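Local coordinates for rhamnose ABC transporter, periplasmic rhamnose-binding protein (Kribbella flavida, PDB 4KVF) that probably binds rhamnose or a related sugar outside the membrane and hands it to an ABC transporter for uptake, at residues A[44-50]-A[72-78]; A[53-57]-A[279-285]; A[29-33]-A[298-302]. One frame throughout, in Å; residues are numbered along the deposited sequence.

Interaction 1 (A[44-50]-A[72-78])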
ATOM      1  N   TYR A  44      -5.728 -16.943  -0.583  1.00 24.20           N
ATOM      2  CA  TYR A  44      -5.797 -15.485  -0.584  1.00 27.26           C
ATOM      3  C   TYR A  44      -7.239 -15.009  -0.720  1.00 30.35           C
ATOM      4  O   TYR A  44      -7.993 -15.492  -1.573  1.00 28.62           O
ATOM      5  CB  TYR A  44      -4.975 -14.914  -1.735  1.00 25.75           C
ATOM      6  CG  TYR A  44      -3.505 -14.932  -1.441  1.00 23.59           C
ATOM      7  CD1 TYR A  44      -2.790 -16.121  -1.475  1.00 25.53           C
ATOM      8  CD2 TYR A  44      -2.836 -13.772  -1.090  1.00 25.39           C
ATOM      9  CE1 TYR A  44      -1.439 -16.157  -1.176  1.00 27.68           C
ATOM     10  CE2 TYR A  44      -1.490 -13.798  -0.787  1.00 23.29           C
ATOM     11  CZ  TYR A  44      -0.797 -14.992  -0.834  1.00 26.29           C
ATOM     12  OH  TYR A  44       0.548 -15.002  -0.539  1.00 27.83           O
ATOM     13  N   LEU A  45      -7.603 -14.050   0.127  1.00 21.73           N
ATOM     14  CA  LEU A  45      -8.934 -13.435   0.120  1.00 22.76           C
ATOM     15  C   LEU A  45      -8.749 -11.928   0.103  1.00 22.40           C
ATOM     16  O   LEU A  45      -8.713 -11.277   1.165  1.00 21.39           O
ATOM     17  CB  LEU A  45      -9.734 -13.846   1.369  1.00 24.50           C
ATOM     18  CG  LEU A  45     -11.118 -13.217   1.616  1.00 24.10           C
ATOM     19  CD1 LEU A  45     -11.983 -13.261   0.370  1.00 27.05           C
ATOM     20  CD2 LEU A  45     -11.810 -13.946   2.767  1.00 28.56           C
ATOM     21  N   PRO A  46      -8.640 -11.362  -1.102  1.00 24.27           N
ATOM     22  CA  PRO A  46      -8.525  -9.908  -1.237  1.00 26.63           C
ATOM     23  C   PRO A  46      -9.875  -9.241  -0.978  1.00 29.42           C
ATOM     24  O   PRO A  46     -10.870  -9.935  -0.768  1.00 32.66           O
ATOM     25  CB  PRO A  46      -8.100  -9.739  -2.692  1.00 30.31           C
ATOM     26  CG  PRO A  46      -8.777 -10.885  -3.399  1.00 33.74           C
ATOM     27  CD  PRO A  46      -8.768 -12.037  -2.413  1.00 26.41           C
ATOM     28  N   LYS A  47      -9.907  -7.912  -0.983  1.00 30.29           N
ATOM     29  CA  LYS A  47     -11.165  -7.188  -0.817  1.00 33.29           C
ATOM     30  C   LYS A  47     -12.127  -7.431  -1.980  1.00 40.32           C
ATOM     31  O   LYS A  47     -13.321  -7.635  -1.770  1.00 42.30           O
ATOM     32  CB  LYS A  47     -10.902  -5.692  -0.645  1.00 39.19           C
ATOM     33  CG  LYS A  47     -10.055  -5.386   0.577  1.00 44.31           C
ATOM     34  CD  LYS A  47     -10.076  -3.909   0.917  1.00 44.54           C
ATOM     35  CE  LYS A  47      -9.741  -3.701   2.379  1.00 43.46           C
ATOM     36  NZ  LYS A  47      -9.594  -2.253   2.697  1.00 52.36           N
ATOM     37  N   GLN A  48     -11.600  -7.400  -3.202  1.00 37.00           N
ATOM     38  CA  GLN A  48     -12.392  -7.689  -4.396  1.00 46.50           C
ATOM     39  C   GLN A  48     -11.561  -8.415  -5.447  1.00 52.92           C
ATOM     40  O   GLN A  48     -10.440  -8.005  -5.751  1.00 54.52           O
ATOM     41  CB  GLN A  48     -12.969  -6.404  -5.004  1.00 51.23           C
ATOM     42  CG  GLN A  48     -14.187  -5.843  -4.283  1.00 61.08           C
ATOM     43  CD  GLN A  48     -15.018  -4.913  -5.160  1.00 69.25           C
ATOM     44  OE1 GLN A  48     -15.050  -5.056  -6.384  1.00 66.69           O
ATOM     45  NE2 GLN A  48     -15.698  -3.955  -4.533  1.00 69.17           N
ATOM     46  N   LEU A  49     -12.114  -9.493  -5.996  1.00 48.53           N
ATOM     47  CA  LEU A  49     -11.472 -10.203  -7.099  1.00 47.39           C
ATOM     48  C   LEU A  49     -11.601  -9.408  -8.394  1.00 61.36           C
ATOM     49  O   LEU A  49     -12.494  -8.569  -8.530  1.00 54.78           O
ATOM     50  CB  LEU A  49     -12.102 -11.587  -7.293  1.00 51.31           C
ATOM     51  CG  LEU A  49     -11.758 -12.661  -6.264  1.00 44.70           C
ATOM     52  CD1 LEU A  49     -12.348 -14.023  -6.646  1.00 47.95           C
ATOM     53  CD2 LEU A  49     -10.258 -12.739  -6.144  1.00 44.78           C
ATOM     54  N   ASN A  50     -10.692  -9.667  -9.331  1.00 60.41           N
ATOM     55  CA  ASN A  50     -10.827  -9.206 -10.714  1.00 69.25           C
ATOM     56  C   ASN A  50     -10.735  -7.696 -10.966  1.00 65.48           C
ATOM     57  O   ASN A  50     -11.575  -7.116 -11.652  1.00 59.08           O
ATOM     58  CB  ASN A  50     -12.091  -9.795 -11.357  1.00 76.89           C
ATOM     59  CG  ASN A  50     -12.040 -11.311 -11.448  1.00 78.98           C
ATOM     60  OD1 ASN A  50     -12.929 -12.009 -10.948  1.00 80.67           O
ATOM     61  ND2 ASN A  50     -10.990 -11.829 -12.082  1.00 70.88           N
ATOM     62  N   TYR A  72      -1.575 -22.968  -3.981  1.00 29.73           N
ATOM     63  CA  TYR A  72      -2.187 -21.630  -3.964  1.00 31.45           C
ATOM     64  C   TYR A  72      -3.689 -21.673  -4.271  1.00 30.07           C
ATOM     65  O   TYR A  72      -4.119 -22.372  -5.184  1.00 33.72           O
ATOM     66  CB  TYR A  72      -1.460 -20.738  -4.973  1.00 32.52           C
ATOM     67  CG  TYR A  72      -2.131 -19.426  -5.321  1.00 35.67           C
ATOM     68  CD1 TYR A  72      -1.945 -18.297  -4.535  1.00 32.20           C
ATOM     69  CD2 TYR A  72      -2.900 -19.303  -6.474  1.00 38.46           C
ATOM     70  CE1 TYR A  72      -2.535 -17.086  -4.869  1.00 36.19           C
ATOM     71  CE2 TYR A  72      -3.491 -18.098  -6.818  1.00 37.93           C
ATOM     72  CZ  TYR A  72      -3.304 -16.996  -6.013  1.00 32.76           C
ATOM     73  OH  TYR A  72      -3.898 -15.806  -6.359  1.00 34.87           O
ATOM     74  N   LYS A  73      -4.478 -20.927  -3.503  1.00 27.67           N
ATOM     75  CA  LYS A  73      -5.899 -20.781  -3.787  1.00 31.25           C
ATOM     76  C   LYS A  73      -6.306 -19.307  -3.695  1.00 35.41           C
ATOM     77  O   LYS A  73      -5.814 -18.569  -2.839  1.00 31.57           O
ATOM     78  CB  LYS A  73      -6.719 -21.632  -2.817  1.00 35.85           C
ATOM     79  CG  LYS A  73      -8.215 -21.427  -2.908  1.00 37.88           C
ATOM     80  CD  LYS A  73      -8.943 -22.467  -2.070  1.00 49.20           C
ATOM     81  CE  LYS A  73      -9.559 -23.557  -2.933  1.00 56.87           C
ATOM     82  NZ  LYS A  73     -10.921 -23.200  -3.438  1.00 57.49           N
ATOM     83  N   LEU A  74      -7.184 -18.884  -4.600  1.00 36.47           N
ATOM     84  CA  LEU A  74      -7.716 -17.526  -4.595  1.00 28.20           C
ATOM     85  C   LEU A  74      -9.230 -17.618  -4.510  1.00 28.59           C
ATOM     86  O   LEU A  74      -9.863 -18.312  -5.313  1.00 34.69           O
ATOM     87  CB  LEU A  74      -7.316 -16.790  -5.884  1.00 29.33           C
ATOM     88  CG  LEU A  74      -7.805 -15.348  -6.109  1.00 32.87           C
ATOM     89  CD1 LEU A  74      -7.231 -14.392  -5.058  1.00 31.92           C
ATOM     90  CD2 LEU A  74      -7.473 -14.846  -7.515  1.00 31.52           C
ATOM     91  N   VAL A  75      -9.810 -16.934  -3.524  1.00 29.04           N
ATOM     92  CA  VAL A  75     -11.261 -16.833  -3.404  1.00 30.94           C
ATOM     93  C   VAL A  75     -11.627 -15.375  -3.136  1.00 34.96           C
ATOM     94  O   VAL A  75     -10.770 -14.572  -2.774  1.00 31.55           O
ATOM     95  CB  VAL A  75     -11.829 -17.707  -2.248  1.00 36.15           C
ATOM     96  CG1 VAL A  75     -11.454 -19.193  -2.423  1.00 31.58           C
ATOM     97  CG2 VAL A  75     -11.357 -17.191  -0.905  1.00 30.69           C
ATOM     98  N   GLY A  76     -12.902 -15.041  -3.297  1.00 33.06           N
ATOM     99  CA  GLY A  76     -13.363 -13.709  -2.948  1.00 31.31           C
ATOM    100  C   GLY A  76     -14.577 -13.234  -3.719  1.00 34.74           C
ATOM    101  O   GLY A  76     -14.943 -13.808  -4.751  1.00 37.99           O
ATOM    102  N   PRO A  77     -15.222 -12.176  -3.208  1.00 39.46           N
ATOM    103  CA  PRO A  77     -16.433 -11.629  -3.827  1.00 44.36           C
ATOM    104  C   PRO A  77     -16.034 -10.888  -5.088  1.00 47.68           C
ATOM    105  O   PRO A  77     -14.885 -10.468  -5.189  1.00 47.91           O
ATOM    106  CB  PRO A  77     -16.946 -10.646  -2.769  1.00 46.30           C
ATOM    107  CG  PRO A  77     -15.699 -10.157  -2.106  1.00 39.60           C
ATOM    108  CD  PRO A  77     -14.756 -11.358  -2.070  1.00 38.73           C
ATOM    109  N   ASN A  78     -16.937 -10.734  -6.047  1.00 60.53           N
ATOM    110  CA  ASN A  78     -16.622  -9.855  -7.162  1.00 67.54           C
ATOM    111  C   ASN A  78     -17.369  -8.527  -7.062  1.00 72.00           C
ATOM    112  O   ASN A  78     -18.124  -8.292  -6.113  1.00 64.82           O
ATOM    113  CB  ASN A  78     -16.841 -10.532  -8.519  1.00 76.64           C
ATOM    114  CG  ASN A  78     -15.802 -10.115  -9.549  1.00 86.01           C
ATOM    115  OD1 ASN A  78     -15.222  -9.029  -9.455  1.00 87.63           O
ATOM    116  ND2 ASN A  78     -15.556 -10.977 -10.532  1.00 86.59           N
TER
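Leu-49 and Leu-74 run alongside each other in opposite senses, CD2 of Leu-49 lying 3.6 Å from CG of Leu-74. The other branch of Leu-49 reaches over the backbone of Gly-76, where CD1 comes to 3.2 Å from the carbonyl O of Gly-76. This path is set by a CG anti to the carbonyl carbon of Leu-49 (chi1 -74°). Leu-49 fills the place that a CB on Gly-76 would need, and the backbone angles of Gly-76 would in any case set a CB against the carbonyl O before it. An alanine in place of Leu-49 would lose both branches, so that a gap would probably open over Gly-76 and Leu-74 would lose its closest partner here. Pro-46 meets Leu-74 CD1 with its CD at 3.9 Å, the two side chains set crosswise. Tyr-44 and Tyr-72 pair obliquely, planes 44° apart, with Tyr-44 CD1 3.5 Å from Tyr-72 CE1. Strands 41-45 and 71-74 are the parallel partners of a right-handed beta-alpha-beta unit closed by helix 52-67, at the edge of the parallel sheet of one lobe, as in type I periplasmic binding proteins; Val-58 of that helix touches Leu-74 and Tyr-72. Tyr-44 N donates to Lys-73 O (2.8 Å), and Tyr-44 O accepts from Val-75 N, almost straight at 176°. Beyond the strand ends, Leu-49 N donates to Pro-77 O at 3.0 Å, tying the two loops together. At the polar edge, poorly ordered Asn-50 and Asn-78 bring OD1 of Asn-50 to 2.9 Å from ND2 of Asn-78.

Interaction 2 (A[53-57]-A[279-285])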
ATOM      1  N   TYR A  53      -5.037  -4.136 -10.041  1.00 46.09           N
ATOM      2  CA  TYR A  53      -4.224  -4.009  -8.835  1.00 43.84           C
ATOM      3  C   TYR A  53      -4.252  -5.304  -8.025  1.00 39.49           C
ATOM      4  O   TYR A  53      -3.205  -5.847  -7.660  1.00 39.06           O
ATOM      5  CB  TYR A  53      -4.706  -2.823  -7.988  1.00 43.98           C
ATOM      6  CG  TYR A  53      -3.983  -2.649  -6.669  1.00 48.65           C
ATOM      7  CD1 TYR A  53      -4.392  -3.343  -5.541  1.00 45.99           C
ATOM      8  CD2 TYR A  53      -2.909  -1.778  -6.547  1.00 51.49           C
ATOM      9  CE1 TYR A  53      -3.742  -3.195  -4.327  1.00 52.93           C
ATOM     10  CE2 TYR A  53      -2.256  -1.617  -5.328  1.00 51.79           C
ATOM     11  CZ  TYR A  53      -2.676  -2.331  -4.225  1.00 54.36           C
ATOM     12  OH  TYR A  53      -2.041  -2.190  -3.008  1.00 52.65           O
ATOM     13  N   THR A  54      -5.451  -5.799  -7.741  1.00 39.50           N
ATOM     14  CA  THR A  54      -5.596  -7.008  -6.930  1.00 40.43           C
ATOM     15  C   THR A  54      -4.969  -8.235  -7.600  1.00 37.77           C
ATOM     16  O   THR A  54      -4.348  -9.070  -6.934  1.00 44.01           O
ATOM     17  CB  THR A  54      -7.071  -7.297  -6.613  1.00 45.48           C
ATOM     18  OG1 THR A  54      -7.574  -6.283  -5.738  1.00 44.65           O
ATOM     19  CG2 THR A  54      -7.213  -8.654  -5.948  1.00 40.07           C
ATOM     20  N   ASP A  55      -5.126  -8.334  -8.916  1.00 41.52           N
ATOM     21  CA  ASP A  55      -4.530  -9.427  -9.682  1.00 45.99           C
ATOM     22  C   ASP A  55      -3.008  -9.484  -9.518  1.00 42.33           C
ATOM     23  O   ASP A  55      -2.442 -10.563  -9.332  1.00 38.29           O
ATOM     24  CB  ASP A  55      -4.899  -9.320 -11.163  1.00 52.36           C
ATOM     25  CG  ASP A  55      -6.342  -9.708 -11.439  1.00 51.48           C
ATOM     26  OD1 ASP A  55      -7.037 -10.162 -10.501  1.00 52.87           O
ATOM     27  OD2 ASP A  55      -6.771  -9.571 -12.605  1.00 60.82           O
ATOM     28  N   VAL A  56      -2.355  -8.325  -9.583  1.00 41.20           N
ATOM     29  CA  VAL A  56      -0.907  -8.250  -9.416  1.00 39.61           C
ATOM     30  C   VAL A  56      -0.538  -8.629  -7.991  1.00 37.60           C
ATOM     31  O   VAL A  56       0.467  -9.304  -7.749  1.00 33.74           O
ATOM     32  CB  VAL A  56      -0.367  -6.835  -9.717  1.00 45.80           C
ATOM     33  CG1 VAL A  56       1.139  -6.772  -9.480  1.00 43.15           C
ATOM     34  CG2 VAL A  56      -0.704  -6.424 -11.146  1.00 48.83           C
ATOM     35  N   GLU A  57      -1.383  -8.203  -7.057  1.00 29.59           N
ATOM     36  CA  GLU A  57      -1.179  -8.432  -5.629  1.00 32.46           C
ATOM     37  C   GLU A  57      -1.197  -9.915  -5.279  1.00 38.17           C
ATOM     38  O   GLU A  57      -0.230 -10.447  -4.733  1.00 28.35           O
ATOM     39  CB  GLU A  57      -2.264  -7.696  -4.846  1.00 36.90           C
ATOM     40  CG  GLU A  57      -2.142  -7.759  -3.347  1.00 40.55           C
ATOM     41  CD  GLU A  57      -2.954  -6.657  -2.686  1.00 51.48           C
ATOM     42  OE1 GLU A  57      -4.196  -6.638  -2.855  1.00 50.75           O
ATOM     43  OE2 GLU A  57      -2.347  -5.796  -2.015  1.00 47.53           O
ATOM     44  N   TRP A 279       3.796   1.480  -4.053  1.00 28.21           N
ATOM     45  CA  TRP A 279       4.375   0.236  -3.566  1.00 29.64           C
ATOM     46  C   TRP A 279       4.145  -0.819  -4.647  1.00 40.06           C
ATOM     47  O   TRP A 279       3.388  -0.588  -5.584  1.00 32.24           O
ATOM     48  CB  TRP A 279       3.730  -0.163  -2.228  1.00 27.86           C
ATOM     49  CG  TRP A 279       2.236   0.061  -2.168  1.00 30.15           C
ATOM     50  CD1 TRP A 279       1.264  -0.783  -2.628  1.00 31.63           C
ATOM     51  CD2 TRP A 279       1.553   1.193  -1.606  1.00 26.78           C
ATOM     52  NE1 TRP A 279       0.019  -0.241  -2.397  1.00 34.73           N
ATOM     53  CE2 TRP A 279       0.168   0.969  -1.776  1.00 33.26           C
ATOM     54  CE3 TRP A 279       1.975   2.368  -0.982  1.00 31.42           C
ATOM     55  CZ2 TRP A 279      -0.795   1.881  -1.338  1.00 33.27           C
ATOM     56  CZ3 TRP A 279       1.018   3.270  -0.549  1.00 36.53           C
ATOM     57  CH2 TRP A 279      -0.351   3.021  -0.731  1.00 41.28           C
ATOM     58  N   ASN A 280       4.823  -1.956  -4.550  1.00 32.22           N
ATOM     59  CA  ASN A 280       4.618  -3.028  -5.519  1.00 32.75           C
ATOM     60  C   ASN A 280       3.666  -4.052  -4.914  1.00 30.94           C
ATOM     61  O   ASN A 280       4.047  -4.793  -4.007  1.00 27.61           O
ATOM     62  CB  ASN A 280       5.954  -3.674  -5.908  1.00 36.16           C
ATOM     63  CG  ASN A 280       5.792  -4.791  -6.921  1.00 37.72           C
ATOM     64  OD1 ASN A 280       4.677  -5.101  -7.364  1.00 38.47           O
ATOM     65  ND2 ASN A 280       6.915  -5.389  -7.320  1.00 43.92           N
ATOM     66  N   PRO A 281       2.413  -4.091  -5.404  1.00 27.90           N
ATOM     67  CA  PRO A 281       1.416  -4.944  -4.751  1.00 30.57           C
ATOM     68  C   PRO A 281       1.815  -6.401  -4.806  1.00 29.17           C
ATOM     69  O   PRO A 281       1.454  -7.153  -3.907  1.00 27.24           O
ATOM     70  CB  PRO A 281       0.151  -4.727  -5.600  1.00 36.32           C
ATOM     71  CG  PRO A 281       0.386  -3.441  -6.309  1.00 37.96           C
ATOM     72  CD  PRO A 281       1.858  -3.400  -6.576  1.00 31.57           C
ATOM     73  N   ALA A 282       2.534  -6.798  -5.853  1.00 30.94           N
ATOM     74  CA  ALA A 282       2.984  -8.182  -5.958  1.00 27.15           C
ATOM     75  C   ALA A 282       3.846  -8.569  -4.760  1.00 33.22           C
ATOM     76  O   ALA A 282       3.788  -9.701  -4.272  1.00 29.62           O
ATOM     77  CB  ALA A 282       3.730  -8.423  -7.276  1.00 33.30           C
ATOM     78  N   ASP A 283       4.642  -7.626  -4.268  1.00 26.14           N
ATOM     79  CA  ASP A 283       5.498  -7.916  -3.120  1.00 25.86           C
ATOM     80  C   ASP A 283       4.689  -8.101  -1.847  1.00 25.01           C
ATOM     81  O   ASP A 283       5.125  -8.791  -0.925  1.00 24.23           O
ATOM     82  CB  ASP A 283       6.546  -6.815  -2.898  1.00 29.57           C
ATOM     83  CG  ASP A 283       7.597  -6.773  -3.991  1.00 30.93           C
ATOM     84  OD1 ASP A 283       7.787  -7.790  -4.695  1.00 33.16           O
ATOM     85  OD2 ASP A 283       8.255  -5.715  -4.136  1.00 39.81           O
ATOM     86  N   ILE A 284       3.524  -7.458  -1.775  1.00 24.25           N
ATOM     87  CA  ILE A 284       2.660  -7.632  -0.610  1.00 23.58           C
ATOM     88  C   ILE A 284       2.190  -9.091  -0.519  1.00 25.82           C
ATOM     89  O   ILE A 284       2.285  -9.730   0.532  1.00 24.42           O
ATOM     90  CB  ILE A 284       1.427  -6.702  -0.675  1.00 24.98           C
ATOM     91  CG1 ILE A 284       1.862  -5.239  -0.804  1.00 26.87           C
ATOM     92  CG2 ILE A 284       0.559  -6.875   0.574  1.00 26.92           C
ATOM     93  CD1 ILE A 284       0.686  -4.299  -1.029  1.00 28.11           C
ATOM     94  N   GLY A 285       1.702  -9.620  -1.632  1.00 25.80           N
ATOM     95  CA  GLY A 285       1.223 -10.989  -1.666  1.00 25.88           C
ATOM     96  C   GLY A 285       2.353 -11.980  -1.475  1.00 28.00           C
ATOM     97  O   GLY A 285       2.202 -13.010  -0.815  1.00 23.50           O
TER
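Tyr-53 turns one ring face to Pro-281 and its hydroxyl to Trp-279. The proline CB stands over the phenol in a CH-pi contact, 4.1 Å from the ring centroid, and Pro-281 CG comes to 3.4 Å from Tyr-53 CE2. With CG anti to the backbone N (chi1 176°), the tyrosine reaches toward segment 279-285, and Trp-279 meets it at about a right angle. The indole NE1 donates to Tyr-53 OH at 2.9 Å, the oxygen lying in the indole plane, which favours the present turn of the indole. Glu-57 runs past Pro-281 and crosses Ile-284 obliquely, its OE2 3.5 Å from Ile-284 CD1 and also close to the carboxylate of Asp-128. Val-56 CG1 packs on Ala-282 CB at 3.8 Å. Gly-285 CA sits 3.4 Å from Glu-57 O, where a CB would clash. Asn-280 OD1 N-caps the second helix at Ala-282 N. The Trp-279 side chain lies about 5 Å from a bound glycerol, probably from the crystallisation liquor. In this helix-helix contact within one lobe, segments 53-57 and 281-285 cross at -45° with axes 7.8 Å apart; strand 123-127 lies alongside, its Phe-127 touching Glu-57 and Ile-284, and Tyr-44 OH of strand 41-45 bonds to Gly-285 O.

Interaction 3 (A[29-33]-A[298-302])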
ATOM      1  N   ALA A  29       8.364 -19.009  21.614  1.00 75.55           N
ATOM      2  CA  ALA A  29       9.035 -20.263  21.289  1.00 80.22           C
ATOM      3  C   ALA A  29       9.287 -20.405  19.791  1.00 80.60           C
ATOM      4  O   ALA A  29       9.154 -21.494  19.230  1.00 85.22           O
ATOM      5  CB  ALA A  29       8.235 -21.452  21.807  1.00 75.43           C
ATOM      6  N   ALA A  30       9.651 -19.301  19.146  1.00 75.61           N
ATOM      7  CA  ALA A  30      10.004 -19.335  17.733  1.00 64.78           C
ATOM      8  C   ALA A  30      11.310 -20.106  17.525  1.00 64.04           C
ATOM      9  O   ALA A  30      12.264 -19.953  18.291  1.00 68.19           O
ATOM     10  CB  ALA A  30      10.130 -17.929  17.190  1.00 64.17           C
ATOM     11  N   ASP A  31      11.342 -20.941  16.492  1.00 55.45           N
ATOM     12  CA  ASP A  31      12.548 -21.690  16.147  1.00 57.54           C
ATOM     13  C   ASP A  31      13.017 -21.243  14.766  1.00 52.95           C
ATOM     14  O   ASP A  31      12.530 -21.745  13.751  1.00 46.33           O
ATOM     15  CB  ASP A  31      12.252 -23.189  16.147  1.00 60.89           C
ATOM     16  CG  ASP A  31      13.501 -24.037  15.992  1.00 62.28           C
ATOM     17  OD1 ASP A  31      14.599 -23.484  15.746  1.00 62.46           O
ATOM     18  OD2 ASP A  31      13.386 -25.274  16.117  1.00 81.52           O
ATOM     19  N   PRO A  32      13.956 -20.281  14.725  1.00 54.84           N
ATOM     20  CA  PRO A  32      14.404 -19.687  13.459  1.00 54.23           C
ATOM     21  C   PRO A  32      15.031 -20.726  12.540  1.00 51.31           C
ATOM     22  O   PRO A  32      15.056 -20.543  11.323  1.00 62.15           O
ATOM     23  CB  PRO A  32      15.457 -18.664  13.899  1.00 57.07           C
ATOM     24  CG  PRO A  32      15.134 -18.365  15.326  1.00 61.07           C
ATOM     25  CD  PRO A  32      14.603 -19.652  15.890  1.00 61.89           C
ATOM     26  N   ASN A  33      15.513 -21.815  13.124  1.00 53.27           N
ATOM     27  CA  ASN A  33      16.153 -22.871  12.356  1.00 59.34           C
ATOM     28  C   ASN A  33      15.193 -23.969  11.882  1.00 55.33           C
ATOM     29  O   ASN A  33      15.616 -24.940  11.258  1.00 62.62           O
ATOM     30  CB  ASN A  33      17.325 -23.451  13.143  1.00 69.50           C
ATOM     31  CG  ASN A  33      18.384 -22.410  13.438  1.00 78.81           C
ATOM     32  OD1 ASN A  33      18.859 -21.719  12.533  1.00 83.99           O
ATOM     33  ND2 ASN A  33      18.740 -22.270  14.708  1.00 82.35           N
ATOM     34  N   GLY A 298       6.590 -22.855  12.231  1.00 34.86           N
ATOM     35  CA  GLY A 298       7.132 -22.637  13.559  1.00 31.38           C
ATOM     36  C   GLY A 298       8.356 -21.739  13.646  1.00 32.07           C
ATOM     37  O   GLY A 298       8.978 -21.651  14.704  1.00 34.07           O
ATOM     38  N   GLN A 299       8.714 -21.067  12.553  1.00 30.76           N
ATOM     39  CA  GLN A 299       9.884 -20.183  12.569  1.00 32.54           C
ATOM     40  C   GLN A 299       9.646 -18.881  13.343  1.00 32.45           C
ATOM     41  O   GLN A 299      10.571 -18.319  13.944  1.00 31.84           O
ATOM     42  CB  GLN A 299      10.317 -19.834  11.146  1.00 34.97           C
ATOM     43  CG  GLN A 299      10.840 -20.989  10.336  1.00 40.14           C
ATOM     44  CD  GLN A 299      11.260 -20.555   8.947  1.00 41.48           C
ATOM     45  OE1 GLN A 299      10.874 -19.480   8.479  1.00 41.94           O
ATOM     46  NE2 GLN A 299      12.061 -21.382   8.282  1.00 38.69           N
ATOM     47  N   ILE A 300       8.416 -18.392  13.282  1.00 27.95           N
ATOM     48  CA  ILE A 300       8.005 -17.186  13.985  1.00 25.29           C
ATOM     49  C   ILE A 300       6.649 -17.426  14.643  1.00 31.77           C
ATOM     50  O   ILE A 300       5.972 -18.410  14.326  1.00 31.89           O
ATOM     51  CB  ILE A 300       7.909 -15.950  13.052  1.00 25.64           C
ATOM     52  CG1 ILE A 300       6.868 -16.146  11.954  1.00 26.27           C
ATOM     53  CG2 ILE A 300       9.295 -15.579  12.479  1.00 26.23           C
ATOM     54  CD1 ILE A 300       6.614 -14.877  11.134  1.00 26.35           C
ATOM     55  N   THR A 301       6.258 -16.530  15.551  1.00 29.97           N
ATOM     56  CA  THR A 301       4.937 -16.590  16.192  1.00 34.70           C
ATOM     57  C   THR A 301       4.157 -15.288  15.989  1.00 35.94           C
ATOM     58  O   THR A 301       2.946 -15.216  16.243  1.00 34.89           O
ATOM     59  CB  THR A 301       5.039 -16.884  17.714  1.00 33.07           C
ATOM     60  OG1 THR A 301       5.699 -15.799  18.371  1.00 37.21           O
ATOM     61  CG2 THR A 301       5.811 -18.183  17.986  1.00 32.02           C
ATOM     62  N   GLY A 302       4.856 -14.259  15.530  1.00 32.60           N
ATOM     63  CA  GLY A 302       4.259 -12.949  15.387  1.00 32.33           C
ATOM     64  C   GLY A 302       4.633 -12.014  16.524  1.00 34.78           C
ATOM     65  O   GLY A 302       4.094 -10.908  16.626  1.00 33.85           O
TER
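Gln-299 and Ala-30, which bury the most surface here, meet backbone to side chain: CB of Ala-30 rests 3.3 Å from the carbonyl O of Gln-299 and 3.9 Å from CA of Ile-300. The CA of Gln-299 in turn faces the carbonyl O of Asp-31 at 3.3 Å, a nearly straight CA-H...O contact (168° at the hydrogen). CB and CG of Gln-299 graze the same oxygen, but the chain then leads off: CG is anti to the carbonyl carbon of Gln-299 (chi1 -66°) and the chain is extended beyond it, carrying the amide to Ala-34, whose O accepts from NE2. Thr-301 points its CB toward the N-terminal segment, and its CG2 lies 4.2 Å from Ala-30 N. Gly-298 ends helix 281-296 in a Schellman motif, with a positive phi of 82°, a value at which a side chain would meet the carbonyl before it. The contact lays the start of the modelled chain, ahead of strand 41-45, against the loop that follows this helix. The carbonyl O of Gly-298 accepts from Asp-31 N at 3.0 Å, with the donor in the carbonyl plane. Asp-31 also forms an Asx turn: its OD1 accepts from Asn-33 N at 3.2 Å, met from above the carboxylate plane. Around the loop, Glu-306 OE1 takes the backbone N-H groups of Thr-301 and Gly-302.

In the fold
Interactions 1 and 2 share helix 52-67: it connects the two strands of interaction 1 and supplies segment 53-57 to interaction 2. Their centres are 13 Å apart, and they touch directly, Pro-46 also packing on Thr-54. Both are partly buried, interaction 2 the deeper, its centre 9 Å from the chain centre against 17 Å. Interaction 2 joins residues 222 apart in sequence, chiefly through helix packing and one indole-to-hydroxyl bond. Interaction 1 combines strand backbone bonds with leucine packing and ends in a polar, largely solvent-facing edge. Interaction 3 is a surface contact, with nearest atoms about 13 Å from either of the others; loop backbone dominates it, although its second segment follows helix 281-296 of interaction 2.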